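Local coordinates for uric acid degradation bifunctional protein TTL (Arabidopsis thaliana, PDB 2Q37), which carries out the last two steps of urate degradation, hydrolysing 5-hydroxyisourate and, through its N-terminal domain, the part in this chain, decarboxylating OHCU to (S)-allantoin, at residues Ala74-His78 with Gln166-Thr170. Sequence-based numbering, arbitrary orientation.
Sequences AFSAH and QMKIT. With 3AL (1-[(4S)-2,5-dioxoimidazolidin-4-yl]urea), chain B.
H78, the proton donor of the decarboxylase, is gripped between Q166 and the bound (S)-allantoin. Followed outward, its CB lies 3.5 Å from O5 of 3AL, and CG stays near the same oxygen. With CG anti to the carbonyl carbon (chi1 -58°), the ring extends between product and helix, and its two nitrogens face different partners. ND1 gives a weak, bent hydrogen bond to 3AL O5 at 3.0 Å, while CE1 comes within 4.1 Å of I169 CG2. At the far corner, NE2 donates to Q166 OE1 over 2.7 Å, with an N-H...O angle of 152°, and CD2 flanks the same oxygen. The oxygen lies in the imidazole plane, whereas the donor is tilted 18° from the plane of the amide carbonyl.

Histidine suits this place because its two ring nitrogens, set apart by CE1, can reach product and protein at once. Cut back to an alanine here, the imidazole is gone, and Q166 OE1 would probably lose its donor and 3AL O5 this weak bond. Glutamine supplies a neutral acceptor whose other end, NE2, bonds weakly to T170 OG1, which probably helps to set which way the amide is flipped. Its aliphatic part suits a greasy neighbour: CB meets the edge of the F75 ring, 3.9 Å from CE1. I169 brings a branched aliphatic chain against the pocket, its CD1 3.2 Å from 3AL N9.

This buried contact lies near the centre of the all-helical domain, where the last part of helix 68-76 and the residues leading on to H78 meet the long helix 155-178. W62 of helix 51-64 packs on both A74 and Q166, and R173, further along helix 155-178, touches H78.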
ATOM      1  N   ALA A  74      10.443  -0.687   4.556  1.00 35.62           N
ATOM      2  CA  ALA A  74      11.013  -1.861   5.188  1.00 34.49           C
ATOM      3  C   ALA A  74      11.270  -3.027   4.239  1.00 35.42           C
ATOM      4  O   ALA A  74      12.259  -3.744   4.417  1.00 34.99           O
ATOM      5  CB  ALA A  74      10.139  -2.308   6.350  1.00 32.59           C
ATOM      6  N   PHE A  75      10.404  -3.218   3.237  1.00 35.72           N
ATOM      7  CA  PHE A  75      10.580  -4.330   2.301  1.00 35.86           C
ATOM      8  C   PHE A  75      11.844  -4.105   1.479  1.00 37.94           C
ATOM      9  O   PHE A  75      12.654  -5.026   1.267  1.00 39.01           O
ATOM     10  CB  PHE A  75       9.396  -4.468   1.324  1.00 31.95           C
ATOM     11  CG  PHE A  75       8.054  -4.631   1.979  1.00 31.35           C
ATOM     12  CD1 PHE A  75       7.928  -5.199   3.247  1.00 28.78           C
ATOM     13  CD2 PHE A  75       6.892  -4.263   1.290  1.00 28.69           C
ATOM     14  CE1 PHE A  75       6.652  -5.401   3.811  1.00 29.05           C
ATOM     15  CE2 PHE A  75       5.627  -4.459   1.844  1.00 27.60           C
ATOM     16  CZ  PHE A  75       5.502  -5.030   3.104  1.00 26.74           C
ATOM     17  N   SER A  76      11.993  -2.871   1.009  1.00 36.82           N
ATOM     18  CA  SER A  76      13.127  -2.492   0.188  1.00 37.61           C
ATOM     19  C   SER A  76      14.471  -2.745   0.871  1.00 37.95           C
ATOM     20  O   SER A  76      15.472  -2.974   0.199  1.00 38.81           O
ATOM     21  CB  SER A  76      13.028  -1.011  -0.185  1.00 37.80           C
ATOM     22  OG  SER A  76      13.277  -0.188   0.947  1.00 37.70           O
ATOM     23  N   ALA A  77      14.498  -2.717   2.200  1.00 36.49           N
ATOM     24  CA  ALA A  77      15.750  -2.919   2.923  1.00 35.90           C
ATOM     25  C   ALA A  77      16.343  -4.321   2.791  1.00 37.06           C
ATOM     26  O   ALA A  77      17.490  -4.561   3.201  1.00 38.64           O
ATOM     27  CB  ALA A  77      15.557  -2.589   4.391  1.00 31.71           C
ATOM     28  N   HIS A  78      15.583  -5.248   2.226  1.00 35.80           N
ATOM     29  CA  HIS A  78      16.082  -6.612   2.117  1.00 35.81           C
ATOM     30  C   HIS A  78      16.645  -6.980   0.772  1.00 34.71           C
ATOM     31  O   HIS A  78      16.323  -6.377  -0.248  1.00 34.92           O
ATOM     32  CB  HIS A  78      14.977  -7.645   2.389  1.00 34.31           C
ATOM     33  CG  HIS A  78      14.330  -7.523   3.729  1.00 35.00           C
ATOM     34  ND1 HIS A  78      14.917  -7.990   4.885  1.00 35.95           N
ATOM     35  CD2 HIS A  78      13.111  -7.053   4.086  1.00 35.18           C
ATOM     36  CE1 HIS A  78      14.085  -7.821   5.898  1.00 35.94           C
ATOM     37  NE2 HIS A  78      12.982  -7.254   5.440  1.00 36.97           N
ATOM     38  N   GLN A 166       7.326 -10.040   6.640  1.00 32.88           N
ATOM     39  CA  GLN A 166       8.258  -9.069   7.195  1.00 32.30           C
ATOM     40  C   GLN A 166       8.216  -9.111   8.715  1.00 33.22           C
ATOM     41  O   GLN A 166       9.244  -9.028   9.378  1.00 33.05           O
ATOM     42  CB  GLN A 166       7.880  -7.673   6.690  1.00 31.32           C
ATOM     43  CG  GLN A 166       8.460  -6.508   7.427  1.00 30.83           C
ATOM     44  CD  GLN A 166       9.959  -6.409   7.268  1.00 35.57           C
ATOM     45  OE1 GLN A 166      10.495  -6.527   6.164  1.00 32.09           O
ATOM     46  NE2 GLN A 166      10.651  -6.180   8.382  1.00 38.02           N
HETATM   47  N   MSE A 167       7.021  -9.244   9.267  1.00 33.94           N
HETATM   48  CA  MSE A 167       6.884  -9.275  10.710  1.00 35.25           C
HETATM   49  C   MSE A 167       7.507 -10.537  11.265  1.00 34.09           C
HETATM   50  O   MSE A 167       8.118 -10.507  12.328  1.00 35.46           O
HETATM   51  CB  MSE A 167       5.416  -9.205  11.117  1.00 39.74           C
HETATM   52  CG  MSE A 167       5.210  -9.079  12.614  1.00 46.22           C
HETATM   53 SE   MSE A 167       5.962  -7.440  13.369  1.00 60.43          SE
HETATM   54  CE  MSE A 167       7.337  -8.228  14.540  1.00 55.48           C
ATOM     55  N   LYS A 168       7.349 -11.653  10.563  1.00 31.54           N
ATOM     56  CA  LYS A 168       7.954 -12.888  11.039  1.00 31.85           C
ATOM     57  C   LYS A 168       9.491 -12.743  11.084  1.00 31.50           C
ATOM     58  O   LYS A 168      10.130 -13.175  12.035  1.00 32.92           O
ATOM     59  CB  LYS A 168       7.573 -14.072  10.143  1.00 30.98           C
ATOM     60  CG  LYS A 168       6.102 -14.482  10.216  1.00 32.77           C
ATOM     61  CD  LYS A 168       5.903 -15.843   9.563  1.00 34.24           C
ATOM     62  CE  LYS A 168       4.836 -15.802   8.497  1.00 35.93           C
ATOM     63  NZ  LYS A 168       4.699 -17.118   7.806  1.00 38.62           N
ATOM     64  N   ILE A 169      10.064 -12.123  10.055  1.00 29.48           N
ATOM     65  CA  ILE A 169      11.502 -11.920   9.964  1.00 28.65           C
ATOM     66  C   ILE A 169      11.973 -11.081  11.147  1.00 30.57           C
ATOM     67  O   ILE A 169      13.005 -11.362  11.764  1.00 28.79           O
ATOM     68  CB  ILE A 169      11.869 -11.161   8.673  1.00 25.29           C
ATOM     69  CG1 ILE A 169      11.632 -12.057   7.460  1.00 23.70           C
ATOM     70  CG2 ILE A 169      13.320 -10.678   8.754  1.00 25.26           C
ATOM     71  CD1 ILE A 169      11.678 -11.337   6.126  1.00 20.24           C
ATOM     72  N   THR A 170      11.195 -10.042  11.431  1.00 30.31           N
ATOM     73  CA  THR A 170      11.475  -9.130  12.501  1.00 31.50           C
ATOM     74  C   THR A 170      11.425  -9.860  13.827  1.00 34.15           C
ATOM     75  O   THR A 170      12.324  -9.686  14.642  1.00 33.85           O
ATOM     76  CB  THR A 170      10.486  -7.954  12.458  1.00 32.32           C
ATOM     77  OG1 THR A 170      10.854  -7.084  11.376  1.00 32.95           O
ATOM     78  CG2 THR A 170      10.491  -7.174  13.754  1.00 30.66           C
TER
HETATM   79  C4  3AL B 200      14.325 -11.326   3.361  1.00 34.92           C
HETATM   80  C5  3AL B 200      15.576 -11.179   4.070  1.00 34.46           C
HETATM   81  O5  3AL B 200      16.494 -10.401   4.015  1.00 37.63           O
HETATM   82  N7  3AL B 200      15.698 -12.198   5.034  1.00 36.27           N
HETATM   83  C8  3AL B 200      14.551 -12.968   4.912  1.00 36.27           C
HETATM   84  O8  3AL B 200      14.337 -13.949   5.613  1.00 34.99           O
HETATM   85  N9  3AL B 200      13.710 -12.480   3.915  1.00 36.03           N
HETATM   86  N3  3AL B 200      14.528 -11.330   1.913  1.00 32.20           N
HETATM   87  C2  3AL B 200      13.309 -11.449   1.086  1.00 28.33           C
HETATM   88  N1  3AL B 200      13.484 -11.432  -0.110  1.00 30.29           N
HETATM   89  O2  3AL B 200      12.134 -11.552   1.677  1.00 26.49           O